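Local coordinates for protein 3-methyladenine dna-glycosylase (Archaeoglobus fulgidus, PDB 2JHN) that belongs to the AlkA-like DNA glycosylases, pairing a mainly helical HhH-GPD superfamily base excision repair region with an N-terminal TATA-box binding protein-like domain, at residues F18-E23 with Y284-S289; G33-A38 with E78-Q83; E165-A170 with E190-E195; L241-A246 with E260-I265. The protein carries 1 engineered substitution. All blocks are in the same frame, centred on the assembly; numbering follows the deposited sequence.

Contact 1. Residues F18-E23 with Y284-S289; sequences FFVLPE and YDRFFS. With NA (sodium ion), chain F.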
# COMPACT_ATOMS: atom_id res chain seq x y z
N PHE A 18 -5.75 -1.43 -8.55
CA PHE A 18 -4.53 -0.96 -7.91
C PHE A 18 -3.58 -2.10 -7.58
O PHE A 18 -2.38 -1.90 -7.55
CB PHE A 18 -4.84 -0.16 -6.63
CG PHE A 18 -3.68 0.65 -6.15
CD1 PHE A 18 -3.40 1.89 -6.72
CD2 PHE A 18 -2.88 0.18 -5.10
CE1 PHE A 18 -2.33 2.65 -6.27
CE2 PHE A 18 -1.80 0.95 -4.63
CZ PHE A 18 -1.52 2.17 -5.23
N PHE A 19 -4.13 -3.30 -7.36
CA PHE A 19 -3.36 -4.51 -7.11
C PHE A 19 -2.71 -5.01 -8.40
O PHE A 19 -3.36 -5.14 -9.44
CB PHE A 19 -4.24 -5.61 -6.50
CG PHE A 19 -4.75 -5.29 -5.11
CD1 PHE A 19 -3.87 -5.35 -4.01
CD2 PHE A 19 -6.06 -4.93 -4.89
CE1 PHE A 19 -4.32 -5.06 -2.71
CE2 PHE A 19 -6.52 -4.63 -3.58
CZ PHE A 19 -5.65 -4.70 -2.50
N VAL A 20 -1.41 -5.28 -8.32
CA VAL A 20 -0.62 -5.54 -9.51
C VAL A 20 -0.72 -7.00 -9.96
O VAL A 20 -0.76 -7.29 -11.16
CB VAL A 20 0.81 -4.97 -9.29
CG1 VAL A 20 1.91 -5.98 -9.58
CG2 VAL A 20 0.97 -3.64 -10.04
N LEU A 21 -0.80 -7.91 -9.00
CA LEU A 21 -0.94 -9.34 -9.28
C LEU A 21 -2.07 -9.92 -8.42
O LEU A 21 -1.81 -10.60 -7.43
CB LEU A 21 0.37 -10.08 -8.99
CG LEU A 21 1.52 -9.89 -9.98
CD1 LEU A 21 2.81 -10.31 -9.31
CD2 LEU A 21 1.27 -10.70 -11.25
N PRO A 22 -3.33 -9.64 -8.82
CA PRO A 22 -4.50 -9.91 -7.97
C PRO A 22 -4.68 -11.39 -7.60
O PRO A 22 -5.09 -11.69 -6.48
CB PRO A 22 -5.67 -9.37 -8.81
CG PRO A 22 -5.19 -9.35 -10.20
CD PRO A 22 -3.72 -9.06 -10.12
N GLU A 23 -4.35 -12.30 -8.52
CA GLU A 23 -4.57 -13.74 -8.32
C GLU A 23 -3.60 -14.36 -7.30
O GLU A 23 -3.95 -15.29 -6.55
CB GLU A 23 -4.52 -14.48 -9.67
CG GLU A 23 -3.21 -14.31 -10.50
CD GLU A 23 -2.97 -12.88 -11.05
OE1 GLU A 23 -3.94 -12.16 -11.35
OE2 GLU A 23 -1.79 -12.49 -11.18
N TYR A 284 -1.33 6.33 -13.00
CA TYR A 284 -0.97 7.05 -14.24
C TYR A 284 0.31 6.49 -14.83
O TYR A 284 0.40 6.19 -16.03
CB TYR A 284 -0.80 8.53 -13.92
CG TYR A 284 -0.73 9.42 -15.13
CD1 TYR A 284 -1.85 9.65 -15.91
CD2 TYR A 284 0.45 10.04 -15.49
CE1 TYR A 284 -1.79 10.47 -17.02
CE2 TYR A 284 0.53 10.87 -16.59
CZ TYR A 284 -0.60 11.08 -17.35
OH TYR A 284 -0.54 11.88 -18.46
N ASP A 285 1.32 6.32 -13.97
CA ASP A 285 2.58 5.72 -14.40
C ASP A 285 2.43 4.28 -14.88
O ASP A 285 3.08 3.88 -15.86
CB ASP A 285 3.62 5.79 -13.28
CG ASP A 285 5.01 5.30 -13.74
OD1 ASP A 285 5.56 5.85 -14.74
OD2 ASP A 285 5.53 4.37 -13.09
N ARG A 286 1.58 3.50 -14.21
CA ARG A 286 1.38 2.09 -14.57
C ARG A 286 0.50 1.96 -15.82
O ARG A 286 0.76 1.08 -16.66
CB ARG A 286 0.69 1.33 -13.44
CG ARG A 286 1.54 1.03 -12.21
CD ARG A 286 0.67 0.32 -11.17
NE ARG A 286 1.20 0.33 -9.79
CZ ARG A 286 0.42 0.13 -8.74
NH1 ARG A 286 -0.89 -0.05 -8.93
NH2 ARG A 286 0.93 0.13 -7.51
N PHE A 287 -0.52 2.83 -15.93
CA PHE A 287 -1.63 2.65 -16.90
C PHE A 287 -1.71 3.65 -18.05
O PHE A 287 -2.55 3.51 -18.95
CB PHE A 287 -2.98 2.61 -16.18
CG PHE A 287 -3.17 1.39 -15.34
CD1 PHE A 287 -2.93 0.12 -15.86
CD2 PHE A 287 -3.61 1.51 -14.03
CE1 PHE A 287 -3.11 -1.02 -15.08
CE2 PHE A 287 -3.79 0.38 -13.24
CZ PHE A 287 -3.55 -0.89 -13.76
N PHE A 288 -0.86 4.66 -18.02
CA PHE A 288 -0.83 5.65 -19.10
C PHE A 288 0.62 6.13 -19.28
O PHE A 288 0.89 7.35 -19.27
CB PHE A 288 -1.82 6.79 -18.81
CG PHE A 288 -2.21 7.60 -20.04
CD1 PHE A 288 -2.95 7.01 -21.07
CD2 PHE A 288 -1.85 8.94 -20.15
CE1 PHE A 288 -3.32 7.76 -22.21
CE2 PHE A 288 -2.20 9.69 -21.28
CZ PHE A 288 -2.94 9.09 -22.32
N SER A 289 1.54 5.16 -19.39
CA SER A 289 2.95 5.39 -19.81
C SER A 289 3.94 4.24 -19.50
O SER A 289 4.82 3.94 -20.31
CB SER A 289 3.52 6.72 -19.27
OG SER A 289 4.01 6.60 -17.94
NA NA F . -2.50 -10.55 -4.97
O HOH W 1 -0.53 -2.20 -5.40
O HOH W 2 -2.79 -8.47 -5.10

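Contact 2. Residues G33-A38 with E78-Q83; sequences GVWRRA and EYLGLQ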
# COMPACT_ATOMS: atom_id res chain seq x y z
N GLY A 33 -13.64 -9.96 -8.31
CA GLY A 33 -14.02 -8.73 -7.63
C GLY A 33 -14.23 -8.86 -6.13
O GLY A 33 -14.79 -7.97 -5.52
N VAL A 34 -13.80 -9.98 -5.55
CA VAL A 34 -13.86 -10.17 -4.11
C VAL A 34 -12.43 -10.18 -3.58
O VAL A 34 -11.63 -11.01 -4.00
CB VAL A 34 -14.59 -11.48 -3.70
CG1 VAL A 34 -14.58 -11.62 -2.23
CG2 VAL A 34 -16.04 -11.49 -4.25
N TRP A 35 -12.14 -9.24 -2.68
CA TRP A 35 -10.83 -9.11 -2.04
C TRP A 35 -10.78 -9.94 -0.77
O TRP A 35 -11.76 -9.97 0.00
CB TRP A 35 -10.60 -7.63 -1.69
CG TRP A 35 -9.40 -7.34 -0.82
CD1 TRP A 35 -8.14 -7.04 -1.23
CD2 TRP A 35 -9.37 -7.30 0.62
NE1 TRP A 35 -7.32 -6.84 -0.14
CE2 TRP A 35 -8.05 -6.99 1.00
CE3 TRP A 35 -10.33 -7.54 1.61
CZ2 TRP A 35 -7.66 -6.87 2.33
CZ3 TRP A 35 -9.94 -7.43 2.97
CH2 TRP A 35 -8.61 -7.09 3.31
N ARG A 36 -9.65 -10.60 -0.50
CA ARG A 36 -9.48 -11.27 0.78
C ARG A 36 -8.05 -11.42 1.24
O ARG A 36 -7.11 -11.44 0.43
CB ARG A 36 -10.15 -12.67 0.78
CG ARG A 36 -9.42 -13.72 0.00
CD ARG A 36 -10.31 -15.00 -0.13
NE ARG A 36 -9.48 -16.11 -0.56
CZ ARG A 36 -9.28 -16.48 -1.82
NH1 ARG A 36 -9.89 -15.85 -2.82
NH2 ARG A 36 -8.47 -17.49 -2.08
N ARG A 37 -7.91 -11.52 2.56
CA ARG A 37 -6.64 -11.87 3.21
C ARG A 37 -6.87 -12.30 4.64
O ARG A 37 -7.96 -12.12 5.18
CB ARG A 37 -5.62 -10.71 3.15
CG ARG A 37 -5.92 -9.52 4.00
CD ARG A 37 -4.81 -8.45 3.76
NE ARG A 37 -3.66 -8.62 4.65
CZ ARG A 37 -2.48 -8.01 4.49
NH1 ARG A 37 -2.26 -7.20 3.44
NH2 ARG A 37 -1.51 -8.22 5.35
N ALA A 38 -5.83 -12.87 5.23
CA ALA A 38 -5.85 -13.19 6.65
C ALA A 38 -5.22 -11.98 7.33
O ALA A 38 -4.23 -11.41 6.83
CB ALA A 38 -5.04 -14.45 6.93
N GLU A 78 -9.35 2.30 6.37
CA GLU A 78 -8.03 2.92 6.21
C GLU A 78 -7.21 2.21 5.08
O GLU A 78 -6.55 2.87 4.25
CB GLU A 78 -7.29 2.84 7.54
CG GLU A 78 -5.90 3.51 7.48
CD GLU A 78 -5.09 3.28 8.72
OE1 GLU A 78 -5.14 2.16 9.29
OE2 GLU A 78 -4.37 4.23 9.12
N TYR A 79 -7.24 0.88 5.07
CA TYR A 79 -6.43 0.13 4.10
C TYR A 79 -6.92 0.26 2.64
O TYR A 79 -6.13 0.43 1.69
CB TYR A 79 -6.40 -1.35 4.49
CG TYR A 79 -5.64 -2.23 3.52
CD1 TYR A 79 -4.24 -2.25 3.54
CD2 TYR A 79 -6.32 -3.07 2.60
CE1 TYR A 79 -3.51 -3.06 2.66
CE2 TYR A 79 -5.59 -3.88 1.72
CZ TYR A 79 -4.18 -3.88 1.77
OH TYR A 79 -3.40 -4.65 0.92
N LEU A 80 -8.23 0.15 2.47
CA LEU A 80 -8.85 0.21 1.13
C LEU A 80 -9.09 1.65 0.68
O LEU A 80 -9.34 1.89 -0.50
CB LEU A 80 -10.18 -0.58 1.11
CG LEU A 80 -10.09 -2.09 1.46
CD1 LEU A 80 -11.48 -2.67 1.76
CD2 LEU A 80 -9.41 -2.86 0.36
N GLY A 81 -9.00 2.60 1.62
CA GLY A 81 -9.16 4.02 1.29
C GLY A 81 -10.63 4.38 1.02
O GLY A 81 -10.95 4.92 -0.04
N LEU A 82 -11.52 4.08 1.97
CA LEU A 82 -12.97 4.25 1.68
C LEU A 82 -13.56 5.58 2.16
O LEU A 82 -14.79 5.81 2.00
CB LEU A 82 -13.78 3.09 2.25
CG LEU A 82 -13.37 1.70 1.81
CD1 LEU A 82 -14.09 0.63 2.60
CD2 LEU A 82 -13.55 1.50 0.27
N GLN A 83 -12.70 6.44 2.70
CA GLN A 83 -13.13 7.71 3.31
C GLN A 83 -13.67 8.66 2.24
O GLN A 83 -13.23 8.65 1.10
CB GLN A 83 -11.96 8.40 4.05
CG GLN A 83 -11.21 7.54 5.05
CD GLN A 83 -10.00 6.79 4.43
OE1 GLN A 83 -9.89 6.62 3.20
NE2 GLN A 83 -9.10 6.36 5.30

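Contact 3. Residues E165-A170 with E190-E195; sequences EAILKA and EIAKEE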
# COMPACT_ATOMS: atom_id res chain seq x y z
N GLU A 165 7.73 -12.51 14.29
CA GLU A 165 8.15 -13.82 14.82
C GLU A 165 8.49 -14.87 13.76
O GLU A 165 9.50 -15.55 13.87
CB GLU A 165 7.07 -14.36 15.77
CG GLU A 165 6.95 -13.59 17.07
CD GLU A 165 5.91 -12.46 17.04
OE1 GLU A 165 5.43 -12.03 15.95
OE2 GLU A 165 5.54 -12.00 18.15
N ALA A 166 7.63 -14.96 12.74
CA ALA A 166 7.78 -15.89 11.62
C ALA A 166 9.02 -15.57 10.80
O ALA A 166 9.72 -16.47 10.35
CB ALA A 166 6.52 -15.86 10.73
N ILE A 167 9.29 -14.27 10.62
CA ILE A 167 10.50 -13.79 9.94
C ILE A 167 11.80 -14.11 10.69
O ILE A 167 12.80 -14.52 10.08
CB ILE A 167 10.38 -12.26 9.63
CG1 ILE A 167 9.28 -12.04 8.58
CG2 ILE A 167 11.73 -11.67 9.16
CD1 ILE A 167 9.51 -12.78 7.24
N LEU A 168 11.77 -13.91 12.00
CA LEU A 168 12.93 -14.23 12.82
C LEU A 168 13.26 -15.72 12.70
O LEU A 168 14.43 -16.10 12.57
CB LEU A 168 12.69 -13.79 14.28
CG LEU A 168 12.67 -12.26 14.51
CD1 LEU A 168 12.39 -11.96 15.97
CD2 LEU A 168 13.98 -11.58 14.06
N LYS A 169 12.22 -16.55 12.70
CA LYS A 169 12.35 -18.00 12.48
C LYS A 169 12.86 -18.34 11.07
O LYS A 169 13.76 -19.15 10.92
CB LYS A 169 11.04 -18.74 12.80
CG LYS A 169 11.10 -20.28 12.52
CD LYS A 169 12.22 -21.00 13.32
CE LYS A 169 12.44 -22.45 12.82
NZ LYS A 169 13.78 -23.02 13.16
N ALA A 170 12.31 -17.70 10.04
CA ALA A 170 12.79 -17.88 8.67
C ALA A 170 14.28 -17.58 8.59
O ALA A 170 15.03 -18.28 7.91
CB ALA A 170 11.99 -16.96 7.67
N GLU A 190 16.61 -7.65 10.72
CA GLU A 190 16.93 -6.54 11.63
C GLU A 190 15.67 -5.78 12.11
O GLU A 190 15.45 -5.58 13.31
CB GLU A 190 17.91 -5.58 10.94
CG GLU A 190 18.65 -4.65 11.88
CD GLU A 190 19.62 -3.67 11.16
OE1 GLU A 190 20.12 -3.97 10.05
OE2 GLU A 190 19.91 -2.61 11.76
N ILE A 191 14.82 -5.42 11.16
CA ILE A 191 13.56 -4.75 11.45
C ILE A 191 12.64 -5.64 12.30
O ILE A 191 11.97 -5.16 13.22
CB ILE A 191 12.88 -4.27 10.13
CG1 ILE A 191 13.75 -3.23 9.38
CG2 ILE A 191 11.45 -3.81 10.40
CD1 ILE A 191 13.83 -1.88 10.05
N ALA A 192 12.63 -6.94 12.00
CA ALA A 192 11.78 -7.90 12.75
C ALA A 192 12.06 -7.95 14.28
O ALA A 192 11.17 -8.25 15.09
CB ALA A 192 11.88 -9.32 12.12
N LYS A 193 13.30 -7.67 14.65
CA LYS A 193 13.70 -7.58 16.07
C LYS A 193 13.11 -6.38 16.85
O LYS A 193 13.16 -6.35 18.08
CB LYS A 193 15.23 -7.56 16.17
CG LYS A 193 15.87 -8.87 15.76
CD LYS A 193 17.39 -8.77 15.76
CE LYS A 193 18.01 -10.05 15.24
NZ LYS A 193 19.50 -9.95 15.25
N GLU A 194 12.58 -5.39 16.14
CA GLU A 194 12.09 -4.16 16.78
C GLU A 194 10.77 -4.39 17.50
O GLU A 194 9.85 -5.00 16.95
CB GLU A 194 11.95 -3.03 15.75
CG GLU A 194 13.26 -2.61 15.11
CD GLU A 194 14.13 -1.80 16.07
OE1 GLU A 194 13.76 -0.67 16.43
OE2 GLU A 194 15.16 -2.32 16.51
N GLU A 195 10.68 -3.91 18.73
CA GLU A 195 9.44 -4.00 19.50
C GLU A 195 8.57 -2.78 19.23
O GLU A 195 9.08 -1.73 18.83
CB GLU A 195 9.76 -4.07 21.00
CG GLU A 195 10.31 -5.40 21.43
CD GLU A 195 9.22 -6.36 21.82
OE1 GLU A 195 8.02 -6.05 21.62
OE2 GLU A 195 9.55 -7.44 22.35

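Contact 4. Residues L241-A246 with E260-I265; sequences LGVRRA and EKVREI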
# COMPACT_ATOMS: atom_id res chain seq x y z
N LEU A 241 11.20 6.88 -9.08
CA LEU A 241 11.30 7.05 -10.56
C LEU A 241 9.94 7.06 -11.27
O LEU A 241 9.74 7.81 -12.21
CB LEU A 241 12.21 5.99 -11.17
CG LEU A 241 13.62 6.58 -11.22
CD1 LEU A 241 14.55 5.93 -10.21
CD2 LEU A 241 14.15 6.44 -12.64
N GLY A 242 9.02 6.22 -10.82
CA GLY A 242 7.64 6.27 -11.30
C GLY A 242 6.95 7.60 -11.03
O GLY A 242 6.23 8.12 -11.89
N VAL A 243 7.17 8.15 -9.83
CA VAL A 243 6.62 9.46 -9.48
C VAL A 243 7.20 10.55 -10.39
O VAL A 243 6.45 11.39 -10.91
CB VAL A 243 6.85 9.80 -7.98
CG1 VAL A 243 6.50 11.26 -7.66
CG2 VAL A 243 6.03 8.85 -7.08
N ARG A 244 8.52 10.54 -10.59
CA ARG A 244 9.17 11.55 -11.44
C ARG A 244 8.62 11.50 -12.88
O ARG A 244 8.26 12.54 -13.45
CB ARG A 244 10.70 11.38 -11.39
CG ARG A 244 11.31 11.78 -10.04
CD ARG A 244 12.82 11.44 -10.01
NE ARG A 244 13.52 12.12 -11.10
CZ ARG A 244 14.64 11.67 -11.67
NH1 ARG A 244 15.19 10.54 -11.26
NH2 ARG A 244 15.21 12.36 -12.65
N ARG A 245 8.52 10.29 -13.43
CA ARG A 245 7.93 10.07 -14.76
C ARG A 245 6.50 10.63 -14.88
O ARG A 245 6.20 11.38 -15.81
CB ARG A 245 7.93 8.59 -15.14
CG ARG A 245 9.32 7.97 -15.38
CD ARG A 245 9.23 6.56 -16.00
NE ARG A 245 8.54 5.57 -15.18
CZ ARG A 245 9.15 4.62 -14.46
NH1 ARG A 245 10.48 4.51 -14.45
NH2 ARG A 245 8.42 3.77 -13.75
N ALA A 246 5.64 10.29 -13.92
CA ALA A 246 4.25 10.76 -13.93
C ALA A 246 4.12 12.28 -13.83
O ALA A 246 3.36 12.90 -14.59
CB ALA A 246 3.43 10.04 -12.82
N GLU A 260 14.10 17.18 -7.00
CA GLU A 260 13.92 18.50 -6.37
C GLU A 260 12.80 19.34 -7.03
O GLU A 260 12.03 20.02 -6.36
CB GLU A 260 15.26 19.28 -6.22
CG GLU A 260 16.02 19.57 -7.50
CD GLU A 260 17.32 20.36 -7.26
OE1 GLU A 260 17.40 21.14 -6.28
OE2 GLU A 260 18.27 20.20 -8.05
N LYS A 261 12.71 19.26 -8.36
CA LYS A 261 11.67 19.96 -9.12
C LYS A 261 10.28 19.33 -8.86
O LYS A 261 9.27 20.04 -8.71
CB LYS A 261 12.00 19.89 -10.62
CG LYS A 261 11.10 20.77 -11.49
CD LYS A 261 11.43 22.25 -11.24
CE LYS A 261 10.31 23.17 -11.66
NZ LYS A 261 10.77 24.60 -11.60
N VAL A 262 10.25 18.00 -8.81
CA VAL A 262 9.02 17.28 -8.46
C VAL A 262 8.54 17.64 -7.06
O VAL A 262 7.35 17.88 -6.86
CB VAL A 262 9.19 15.77 -8.62
CG1 VAL A 262 7.99 15.01 -8.01
CG2 VAL A 262 9.37 15.42 -10.08
N ARG A 263 9.46 17.68 -6.09
CA ARG A 263 9.13 18.18 -4.75
C ARG A 263 8.53 19.56 -4.73
O ARG A 263 7.62 19.85 -3.94
CB ARG A 263 10.38 18.16 -3.86
CG ARG A 263 10.32 17.14 -2.79
CD ARG A 263 11.60 17.05 -2.02
NE ARG A 263 11.81 15.65 -1.71
CZ ARG A 263 12.74 14.88 -2.27
NH1 ARG A 263 13.58 15.37 -3.18
NH2 ARG A 263 12.82 13.61 -1.91
N GLU A 264 9.06 20.43 -5.59
CA GLU A 264 8.62 21.81 -5.70
C GLU A 264 7.18 21.86 -6.22
O GLU A 264 6.33 22.53 -5.63
CB GLU A 264 9.60 22.60 -6.59
CG GLU A 264 9.27 24.06 -6.85
CD GLU A 264 9.87 24.59 -8.15
OE1 GLU A 264 11.03 24.24 -8.49
OE2 GLU A 264 9.17 25.34 -8.86
N ILE A 265 6.91 21.11 -7.29
CA ILE A 265 5.54 20.90 -7.83
C ILE A 265 4.54 20.39 -6.78
O ILE A 265 3.44 20.93 -6.64
CB ILE A 265 5.54 19.96 -9.09
CG1 ILE A 265 5.76 20.78 -10.35
CG2 ILE A 265 4.19 19.18 -9.22
CD1 ILE A 265 4.72 21.92 -10.55

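Contact 1. Residues F18-E23 with Y284-S289
R286, on the last turn of helix 274-287, reaches across to F18 and V20 in the loop that follows helix 12-17. Polar contact centres on the carbonyl of F18. NH1 of R286 lies 2.7 Å from F18 O, but the N-H points well off the oxygen, at 128°, so this hydrogen bond is weak despite the short distance. Water 1 also donates to F18 O from 2.9 Å, and it makes a weak link to NH2 of R286, closing a small bridge between carbonyl and guanidinium.

The aromatic part is a cation-pi interaction. R286 CZ stands 4.5 Å from the centroid of the F18 ring and nearly on the ring normal, while the two planes are tilted 55° apart, so the charge is over the ring without a flat stack. The CB of F18 sets off away from the arginine; with CG anti to the backbone N (chi1 -164°), the ring swings back toward it. F279 and F282 of the arginine's own helix also meet this ring.

Apolar contact comes from V20, whose CG2 sits over one face of the guanidinium near its rim, 4.0 Å from R286 NE. F133 of helix 133-147 touches both V20 and R286.

Further along the loop, L21 O binds a sodium ion at 2.5 Å, with water 2, L24, T26 and D28 completing the site. One extended arginine thus joins the C-terminal helix to the sodium-binding loop of the TBP-like domain, its charge probably stabilised jointly by a carbonyl dipole and an aromatic face.

Contact 2. Residues G33-A38 with E78-Q83
Strand 34-41 passes the last turn of helix 69-80 at W35 and L80, whose CA atoms are 10.0 Å apart, and the space between is bridged by side chains alone. The main one is the W35 indole. Its CZ2 touches CE2 of the Y79 ring at 3.7 Å, and the two rings meet obliquely, their planes at 44° and centroids 5.8 Å apart. L80 adds a methyl, CD2, over one face of the indole and 4.4 Å from W35 CE2.

R37, two residues along the strand and so on the same side of the sheet, is modelled in two conformers. In the one described, NH1 comes to 3.8 Å from Y79 OH, which lies at the edge of the guanidinium, near its plane, but too far for a hydrogen bond. A bend at chi3 (-88°) turns the arginine's tip, whose NH2 forms a salt bridge with E120.

The polar ends converge on D28: its OD1 takes hydrogen bonds from both W35 NE1 and Y79 OH, and its OD2 makes a long, weak ion pair with R37. In this sheet-and-helix layer of the TBP-like domain, the D28 carboxylate satisfies the buried indole and phenol, ties strand to helix and may have its charge partly offset by R37.

Contact 3. Residues E165-A170 with E190-E195
L168 and I167 pack on A192 where two successive helices, 164-177 and 182-192, come together in the largely helical HhH-GPD superfamily region. The backbones approach closely, with the CA atoms of L168 and A192 6.4 Å apart, as the small side chain of A192 permits.

The apolar packing centres on one methyl held between two branched side chains. A192 CB is 3.6 Å from CD2 of L168 and 3.8 Å from CG2 of I167. The isoleucine meets it with this short branch, which lies anti to the backbone N, while its longer CG1 arm leads away from the contact. From the side of the adjoining helix 118-127, F119 touches both I167 and A192, continuing the buried surface inward.

Toward solvent the contact becomes a mixed one. K193 takes part through the aliphatic stem of its chain, which runs extended beyond CG and crosses L168 obliquely.

Polar bonds flank this packing without linking the two six-residue segments directly. Q164, at the start of the first helix, gives its NE2 to A192 O and to E194 O, so one amide group holds two carbonyls. E194 OE1 bonds to the hydroxyl of Y211, tying this part of the chain to helix 205-213.

L168 has CG anti to its carbonyl carbon and then a straight chi2 of 178°, which spreads its two methyls over the partner: CD1 comes to 4.0 Å from A192 O, and CD2 reaches K193 CG at 3.7 Å.

Contact 4. Residues L241-A246 with E260-I265
V262 fills the gap between helices 241-251 and 259-270 by setting one methyl against V243 and the other against R244. Its CG1, anti to the backbone N (chi1 169°), meets CG1 of V243 at 4.1 Å. Its CG2 turns to R244, lying 4.1 Å from R244 CA and equally far from R244 CG, so the arginine offers its backbone and the foot of its side chain as an apolar surface. All these separations are comfortable van der Waals distances, and no hydrogen bond passes between the two segments; the helices run close, with the CA atoms of R244 and V262 6.5 Å apart.

The next shell closes round the valines. F236 touches both of them, V247 extends the surface one turn further along helix 241-251, and L278 and F282 of helix 274-287 back V243. The polar end of R244 is carried off by a bend at chi3 (58°), and its NE bonds to Q257 O, in the chain just ahead of the second helix.

Farther out, R263 ties the second helix to D239 and E224 through salt bridges. Within that helix, K261 NZ reaches E264 OE1 at 3.1 Å on the syn side, 24° out of the carboxylate plane; this probably eases the close approach of E264 to E268.

The contact is helix-helix packing within the HhH-GPD superfamily region, joining helices 241-251 and 259-270 through short apolar side chains, with helix 274-287 behind V243.

How the contacts relate
Contact 1 lies between two of the others. Its F19 touches contact 2, with CZ 3.6 Å from NE1 of W35 and CE1 close to the Y79 hydroxyl, and D28 serves both the sodium site and the polar cluster of contact 2. At its other end, D285 OD2 forms a salt bridge with R245 NH2 of contact 4 at 3.0 Å, so the chain of contacts runs from the TBP-like sheet to the last helices. Contact 3 stands apart: its centre is about 26 Å from that of contact 2, with nearest atoms about 12 Å apart, and about 34 Å from that of contact 4. The bound mercuribenzoic acid, in the pocket of K142, R146 and C178, is about 10 Å from the I167 side chain.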